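Local coordinates for flagellar hook associated protein type 3 FlgL (Legionella pneumophila subsp. pneumophila, PDB 5YTI) that probably serves as a structural component of the bacterial flagellum, a flagellin-family protein that joins the hook to the filament, at residues V112-L117 with R302-L307; I95-P100 with T322-L327. All blocks are in the same frame, centred on the assembly; numbering follows the deposited sequence.

Contact 1 (V112-L117 with R302-L307)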
ATOM      1  N   VAL A 112      19.272  -0.576  19.756  1.00 88.19           N
ATOM      2  CA  VAL A 112      18.806  -1.542  20.723  1.00 90.88           C
ATOM      3  C   VAL A 112      17.436  -1.106  21.191  1.00 92.19           C
ATOM      4  O   VAL A 112      16.565  -1.959  21.440  1.00 93.09           O
ATOM      5  CB  VAL A 112      19.792  -1.717  21.893  1.00 92.23           C
ATOM      6  CG1 VAL A 112      19.199  -2.591  22.969  1.00 92.76           C
ATOM      7  CG2 VAL A 112      21.086  -2.345  21.386  1.00 93.57           C
ATOM      8  N   GLU A 113      17.218   0.208  21.281  1.00 91.04           N
ATOM      9  CA  GLU A 113      15.868   0.676  21.535  1.00 90.20           C
ATOM     10  C   GLU A 113      14.941   0.252  20.396  1.00 88.03           C
ATOM     11  O   GLU A 113      13.884  -0.320  20.653  1.00 85.08           O
ATOM     12  CB  GLU A 113      15.789   2.177  21.725  1.00 92.05           C
ATOM     13  CG  GLU A 113      14.456   2.558  22.343  1.00 93.79           C
ATOM     14  CD  GLU A 113      14.214   4.045  22.417  1.00 95.86           C
ATOM     15  OE1 GLU A 113      15.059   4.816  21.911  1.00 96.54           O
ATOM     16  OE2 GLU A 113      13.166   4.437  22.984  1.00 99.75           O
ATOM     17  N   ALA A 114      15.336   0.517  19.149  1.00 85.13           N
ATOM     18  CA  ALA A 114      14.524   0.093  18.021  1.00 84.78           C
ATOM     19  C   ALA A 114      14.220  -1.389  18.119  1.00 85.91           C
ATOM     20  O   ALA A 114      13.104  -1.794  17.831  1.00 85.95           O
ATOM     21  CB  ALA A 114      15.185   0.416  16.699  1.00 83.62           C
ATOM     22  N   GLN A 115      15.181  -2.202  18.558  1.00 88.27           N
ATOM     23  CA  GLN A 115      14.899  -3.639  18.731  1.00 90.57           C
ATOM     24  C   GLN A 115      13.829  -3.856  19.797  1.00 89.70           C
ATOM     25  O   GLN A 115      12.988  -4.720  19.647  1.00 91.82           O
ATOM     26  CB  GLN A 115      16.164  -4.499  19.000  1.00 92.93           C
ATOM     27  CG  GLN A 115      15.938  -6.033  19.104  1.00 93.68           C
ATOM     28  CD  GLN A 115      15.724  -6.756  17.754  1.00 93.40           C
ATOM     29  OE1 GLN A 115      16.525  -6.604  16.819  1.00 93.65           O
ATOM     30  NE2 GLN A 115      14.641  -7.558  17.662  1.00 90.35           N
ATOM     31  N   ALA A 116      13.820  -3.074  20.866  1.00 92.04           N
ATOM     32  CA  ALA A 116      12.726  -3.212  21.845  1.00 89.90           C
ATOM     33  C   ALA A 116      11.380  -2.826  21.219  1.00 89.40           C
ATOM     34  O   ALA A 116      10.377  -3.500  21.452  1.00 87.23           O
ATOM     35  CB  ALA A 116      12.995  -2.393  23.091  1.00 89.78           C
ATOM     36  N   LEU A 117      11.366  -1.767  20.401  1.00 89.85           N
ATOM     37  CA  LEU A 117      10.130  -1.309  19.767  1.00 88.27           C
ATOM     38  C   LEU A 117       9.615  -2.324  18.749  1.00 88.15           C
ATOM     39  O   LEU A 117       8.439  -2.660  18.775  1.00 88.99           O
ATOM     40  CB  LEU A 117      10.288   0.091  19.171  1.00 87.56           C
ATOM     41  CG  LEU A 117      10.523   1.149  20.270  1.00 88.43           C
ATOM     42  CD1 LEU A 117      11.260   2.386  19.769  1.00 87.42           C
ATOM     43  CD2 LEU A 117       9.218   1.567  20.931  1.00 89.37           C
ATOM     44  N   ARG A 302      15.073  -2.862   9.312  1.00 83.72           N
ATOM     45  CA  ARG A 302      15.912  -2.049   8.458  1.00 82.64           C
ATOM     46  C   ARG A 302      16.466  -0.811   9.158  1.00 84.11           C
ATOM     47  O   ARG A 302      17.582  -0.380   8.849  1.00 86.30           O
ATOM     48  CB  ARG A 302      15.121  -1.595   7.242  1.00 83.44           C
ATOM     49  CG  ARG A 302      14.962  -2.634   6.137  1.00 84.22           C
ATOM     50  CD  ARG A 302      15.128  -1.966   4.782  1.00 85.69           C
ATOM     51  NE  ARG A 302      13.878  -1.590   4.133  1.00 85.89           N
ATOM     52  CZ  ARG A 302      13.759  -0.632   3.210  1.00 85.49           C
ATOM     53  NH1 ARG A 302      12.566  -0.408   2.697  1.00 88.32           N
ATOM     54  NH2 ARG A 302      14.792   0.121   2.811  1.00 81.07           N
HETATM   55  N   MSE A 303      15.701  -0.211  10.069  1.00 84.58           N
HETATM   56  CA  MSE A 303      16.199   0.977  10.766  1.00 85.01           C
HETATM   57  C   MSE A 303      17.331   0.554  11.652  1.00 84.17           C
HETATM   58  O   MSE A 303      18.301   1.303  11.820  1.00 83.37           O
HETATM   59  CB  MSE A 303      15.151   1.673  11.601  1.00 85.91           C
HETATM   60  CG  MSE A 303      14.158   2.544  10.841  1.00 86.19           C
HETATM   61 SE   MSE A 303      12.723   2.893  12.159  1.00 88.59          SE
HETATM   62  CE  MSE A 303      13.744   3.760  13.578  1.00 88.41           C
ATOM     63  N   ILE A 304      17.207  -0.660  12.196  1.00 84.29           N
ATOM     64  CA  ILE A 304      18.258  -1.301  13.017  1.00 87.25           C
ATOM     65  C   ILE A 304      19.536  -1.644  12.198  1.00 89.53           C
ATOM     66  O   ILE A 304      20.656  -1.281  12.580  1.00 93.06           O
ATOM     67  CB  ILE A 304      17.749  -2.607  13.676  1.00 86.30           C
ATOM     68  CG1 ILE A 304      16.667  -2.334  14.726  1.00 86.16           C
ATOM     69  CG2 ILE A 304      18.900  -3.401  14.275  1.00 86.13           C
ATOM     70  CD1 ILE A 304      15.912  -3.593  15.165  1.00 85.81           C
ATOM     71  N   ASN A 305      19.389  -2.349  11.083  1.00 87.31           N
ATOM     72  CA  ASN A 305      20.542  -2.596  10.240  1.00 87.21           C
ATOM     73  C   ASN A 305      21.270  -1.291   9.972  1.00 89.21           C
ATOM     74  O   ASN A 305      22.485  -1.273  10.002  1.00 93.14           O
ATOM     75  CB  ASN A 305      20.156  -3.228   8.912  1.00 85.45           C
ATOM     76  CG  ASN A 305      19.610  -4.636   9.064  1.00 85.29           C
ATOM     77  OD1 ASN A 305      19.251  -5.271   8.076  1.00 86.84           O
ATOM     78  ND2 ASN A 305      19.534  -5.130  10.296  1.00 87.10           N
ATOM     79  N   ASN A 306      20.536  -0.203   9.737  1.00 89.09           N
ATOM     80  CA  ASN A 306      21.132   1.074   9.339  1.00 88.93           C
ATOM     81  C   ASN A 306      21.834   1.802  10.491  1.00 90.52           C
ATOM     82  O   ASN A 306      22.903   2.375  10.348  1.00 87.59           O
ATOM     83  CB  ASN A 306      20.032   1.979   8.809  1.00 90.72           C
ATOM     84  CG  ASN A 306      20.489   2.823   7.651  1.00 90.25           C
ATOM     85  OD1 ASN A 306      20.927   2.293   6.648  1.00 92.32           O
ATOM     86  ND2 ASN A 306      20.367   4.140   7.774  1.00 91.52           N
ATOM     87  N   LEU A 307      21.213   1.800  11.653  1.00 91.83           N
ATOM     88  CA  LEU A 307      21.844   2.399  12.803  1.00 93.25           C
ATOM     89  C   LEU A 307      23.165   1.730  13.154  1.00 93.99           C
ATOM     90  O   LEU A 307      23.980   2.327  13.836  1.00 94.53           O
ATOM     91  CB  LEU A 307      20.897   2.323  13.992  1.00 93.24           C
ATOM     92  CG  LEU A 307      19.757   3.293  13.804  1.00 92.87           C
ATOM     93  CD1 LEU A 307      18.722   3.097  14.890  1.00 92.24           C
ATOM     94  CD2 LEU A 307      20.351   4.695  13.808  1.00 94.77           C
TER
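A114 and I304 meet where two helices of the helical bundle characteristic of the flagellin family pack against each other: helix 104-125, carrying 112-117, and the short helix 296-307, carrying 302-307. The two segments run nearly antiparallel, and their backbones come nearest at these two residues, whose CA atoms lie 6.4 Å apart. The small side chain of A114 permits that approach. Its CB touches I304 CG1 at 3.7 Å, and I304 then continues past the alanine toward the backbone of the next residue, its CD1 lying 3.7 Å from Q115 CA. The torsions account for this course: CG1 stands opposite the carbonyl carbon (chi1 -67°), and an extended chi2 (167°) carries CD1 out along the surface of helix 104-125. A114 is buried, and the tight part of the contact is wholly apolar.

The flanks differ. Toward the interior, the CB atoms of M303, a selenomethionine, and L307 also point at helix 104-125, yet M303 CE and L307 CD1 each stay 4.8 Å from A114 CB. M303 instead reaches I93 and Q94 of helix 49-96, whereas L307 packs nearer the N-terminal end of helix 104-125, on L110 and A111. On the solvent side lies Q115, partly exposed, as is I304. No hydrogen bond or salt bridge joins the two segments, and together they bury only 180 Å². The glutamine meets I304 CD1 at two points, first with CB at 3.9 Å and then, after the chain bends at chi2 (76°), with its amide oxygen. The nitrogen NE2 turns to its own helix and is hydrogen-bonded to N119 OD1, while OE1 lies 3.5 Å from the methyl carbon I304 CD1.

Contact 2 (I95-P100 with T322-L327)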
ATOM      1  N   ILE A  95      14.810  10.014  12.895  1.00 88.88           N
ATOM      2  CA  ILE A  95      15.273  11.346  12.542  1.00 91.55           C
ATOM      3  C   ILE A  95      16.687  11.624  13.026  1.00 91.98           C
ATOM      4  O   ILE A  95      17.463  12.202  12.287  1.00 87.52           O
ATOM      5  CB  ILE A  95      14.334  12.435  13.039  1.00 95.11           C
ATOM      6  CG1 ILE A  95      13.436  12.870  11.885  1.00 96.59           C
ATOM      7  CG2 ILE A  95      15.143  13.634  13.527  1.00 95.85           C
ATOM      8  CD1 ILE A  95      12.247  13.685  12.336  1.00 98.00           C
ATOM      9  N   GLN A  96      17.011  11.199  14.248  1.00 96.07           N
ATOM     10  CA  GLN A  96      18.375  11.299  14.777  1.00 99.75           C
ATOM     11  C   GLN A  96      19.361  10.472  13.942  1.00101.93           C
ATOM     12  O   GLN A  96      20.533  10.880  13.733  1.00102.48           O
ATOM     13  CB  GLN A  96      18.490  10.785  16.210  1.00103.04           C
ATOM     14  CG  GLN A  96      17.235  10.797  17.057  1.00105.80           C
ATOM     15  CD  GLN A  96      16.966  12.130  17.696  1.00107.27           C
ATOM     16  OE1 GLN A  96      15.866  12.675  17.573  1.00106.76           O
ATOM     17  NE2 GLN A  96      17.964  12.660  18.396  1.00108.62           N
ATOM     18  N   ALA A  97      18.895   9.308  13.474  1.00 99.95           N
ATOM     19  CA  ALA A  97      19.730   8.419  12.661  1.00 99.64           C
ATOM     20  C   ALA A  97      20.229   9.144  11.418  1.00 98.27           C
ATOM     21  O   ALA A  97      21.200   8.717  10.783  1.00102.94           O
ATOM     22  CB  ALA A  97      18.964   7.173  12.270  1.00100.89           C
ATOM     23  N   GLY A  98      19.556  10.238  11.078  1.00 92.59           N
ATOM     24  CA  GLY A  98      19.992  11.086  10.002  1.00 93.41           C
ATOM     25  C   GLY A  98      20.674  12.341  10.484  1.00 93.42           C
ATOM     26  O   GLY A  98      20.972  13.218   9.678  1.00 88.37           O
ATOM     27  N   ASN A  99      20.911  12.438  11.789  1.00 97.51           N
ATOM     28  CA  ASN A  99      21.659  13.567  12.327  1.00105.81           C
ATOM     29  C   ASN A  99      23.139  13.186  12.423  1.00104.97           C
ATOM     30  O   ASN A  99      23.505  12.161  13.015  1.00104.33           O
ATOM     31  CB  ASN A  99      21.101  14.034  13.688  1.00110.80           C
ATOM     32  CG  ASN A  99      21.771  15.328  14.212  1.00112.74           C
ATOM     33  OD1 ASN A  99      22.247  15.361  15.357  1.00108.88           O
ATOM     34  ND2 ASN A  99      21.788  16.397  13.387  1.00109.41           N
ATOM     35  N   PRO A 100      23.993  14.009  11.820  1.00107.57           N
ATOM     36  CA  PRO A 100      25.385  13.615  11.717  1.00110.51           C
ATOM     37  C   PRO A 100      26.189  14.029  12.958  1.00112.42           C
ATOM     38  O   PRO A 100      27.388  13.779  13.020  1.00110.91           O
ATOM     39  CB  PRO A 100      25.858  14.339  10.444  1.00106.74           C
ATOM     40  CG  PRO A 100      24.868  15.449  10.209  1.00106.31           C
ATOM     41  CD  PRO A 100      23.778  15.351  11.251  1.00107.80           C
ATOM     42  N   THR A 322      20.693   8.139   2.081  1.00 88.15           N
ATOM     43  CA  THR A 322      19.746   7.725   1.069  1.00 87.51           C
ATOM     44  C   THR A 322      18.646   6.813   1.610  1.00 87.67           C
ATOM     45  O   THR A 322      17.456   6.957   1.260  1.00 89.30           O
ATOM     46  CB  THR A 322      20.453   6.975  -0.036  1.00 86.46           C
ATOM     47  OG1 THR A 322      21.455   7.820  -0.617  1.00 84.82           O
ATOM     48  CG2 THR A 322      19.430   6.548  -1.080  1.00 86.55           C
ATOM     49  N   GLU A 323      19.085   5.869   2.436  1.00 86.71           N
ATOM     50  CA  GLU A 323      18.229   4.908   3.088  1.00 86.32           C
ATOM     51  C   GLU A 323      17.523   5.531   4.305  1.00 86.46           C
ATOM     52  O   GLU A 323      16.401   5.174   4.583  1.00 87.90           O
ATOM     53  CB  GLU A 323      19.047   3.658   3.465  1.00 87.12           C
ATOM     54  CG  GLU A 323      18.474   2.747   4.566  1.00 89.27           C
ATOM     55  CD  GLU A 323      17.656   1.522   4.096  1.00 89.27           C
ATOM     56  OE1 GLU A 323      17.208   1.478   2.922  1.00 83.49           O
ATOM     57  OE2 GLU A 323      17.435   0.590   4.942  1.00 89.83           O
ATOM     58  N   ASN A 324      18.149   6.455   5.033  1.00 86.20           N
ATOM     59  CA  ASN A 324      17.438   7.150   6.121  1.00 83.22           C
ATOM     60  C   ASN A 324      16.169   7.790   5.581  1.00 83.79           C
ATOM     61  O   ASN A 324      15.098   7.561   6.137  1.00 85.20           O
ATOM     62  CB  ASN A 324      18.263   8.267   6.760  1.00 82.36           C
ATOM     63  CG  ASN A 324      19.243   7.782   7.809  1.00 82.38           C
ATOM     64  OD1 ASN A 324      19.074   6.727   8.453  1.00 82.80           O
ATOM     65  ND2 ASN A 324      20.278   8.590   8.016  1.00 81.34           N
ATOM     66  N   ASN A 325      16.296   8.602   4.521  1.00 83.87           N
ATOM     67  CA  ASN A 325      15.158   9.273   3.882  1.00 82.86           C
ATOM     68  C   ASN A 325      14.034   8.323   3.528  1.00 80.41           C
ATOM     69  O   ASN A 325      12.836   8.688   3.604  1.00 79.32           O
ATOM     70  CB  ASN A 325      15.580   9.925   2.582  1.00 86.05           C
ATOM     71  CG  ASN A 325      16.242  11.239   2.796  1.00 89.35           C
ATOM     72  OD1 ASN A 325      17.238  11.291   3.498  1.00 94.83           O
ATOM     73  ND2 ASN A 325      15.680  12.326   2.218  1.00 89.11           N
ATOM     74  N   GLN A 326      14.420   7.124   3.100  1.00 76.31           N
ATOM     75  CA  GLN A 326      13.426   6.121   2.715  1.00 76.81           C
ATOM     76  C   GLN A 326      12.712   5.636   3.952  1.00 77.42           C
ATOM     77  O   GLN A 326      11.493   5.568   3.987  1.00 79.81           O
ATOM     78  CB  GLN A 326      14.059   4.940   1.945  1.00 74.63           C
ATOM     79  CG  GLN A 326      14.595   5.338   0.576  1.00 74.08           C
ATOM     80  CD  GLN A 326      13.569   5.198  -0.508  1.00 71.95           C
ATOM     81  OE1 GLN A 326      13.035   4.112  -0.688  1.00 70.50           O
ATOM     82  NE2 GLN A 326      13.301   6.277  -1.262  1.00 72.64           N
ATOM     83  N   LEU A 327      13.487   5.318   4.980  1.00 79.69           N
ATOM     84  CA  LEU A 327      12.934   4.737   6.185  1.00 80.02           C
ATOM     85  C   LEU A 327      12.053   5.743   6.907  1.00 80.08           C
ATOM     86  O   LEU A 327      11.152   5.366   7.623  1.00 81.41           O
ATOM     87  CB  LEU A 327      14.036   4.201   7.093  1.00 81.36           C
ATOM     88  CG  LEU A 327      14.732   2.922   6.617  1.00 82.38           C
ATOM     89  CD1 LEU A 327      15.918   2.622   7.517  1.00 83.74           C
ATOM     90  CD2 LEU A 327      13.772   1.739   6.630  1.00 83.89           C
TER
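G98 and N324 bring their CA atoms to 6.1 Å, the nearest backbone approach between 95-100, where the chain leaves helix 49-96 through a type I beta turn from Q96 to N99, and 322-327, a continuous piece of the long helix 316-374. Against that turn a single side chain, N324, makes all the contacts from helix 316-374. Its CG lies anti to its own carbonyl carbon (chi1 -82°), which projects the amide at the A97-G98 peptide. There ND2 donates a hydrogen bond of 2.9 Å to A97 O. The bond is bent, with an N-H...O angle of 136°, and ND2 meets the oxygen well to one side of the C=O direction, the C-O-ND2 angle being about 105°. ND2 is less surely placed than most atoms, so the bend should not be read too finely.

Around this bond the packing is small in scale. G98, with no side chain, presents its CA to the same amide nitrogen, and on the other branch N324 OD1 lies 3.8 Å from A97 CB. The segments bury just 101 Å² between them, but A97 and N324 are both buried. A97 CB also packs on L307 of helix 296-307.

Other partners are consistent with the modelled amide orientation: OD1 accepts a hydrogen bond from Q94 NE2, and ND2 has Q321 OE1 as a further acceptor. A97 O is likewise shared, taking a second hydrogen bond from R107 NH1. As modelled, the asparagine is donor and acceptor at once, and the arginine together with the amide would probably stabilise the partial negative charge of a carbonyl at this helix exit, tying helices 49-96, 104-125 and 316-374 through one oxygen.

How the contacts relate
Contacts 1 and 2 lie 12 Å apart between centres, on the same side of the chain's centre, with contact 1 nested inside the loop that contact 2 closes. The two contacts pair different elements: contact 1 sets helix 296-307 on 104-125, contact 2 the turn after 49-96 on 316-374. Chemistry and burial differ together, in an unexpected sense: the more buried contact is the polar one. Contact 1 is mainly apolar, with I304 and Q115 partly exposed, whereas contact 2 depends on a polar network. Helix 296-307 connects them directly, through the salt bridge from R302 NH2 to E323 OE1 (2.8 Å), and L307 is a residue common to both surroundings.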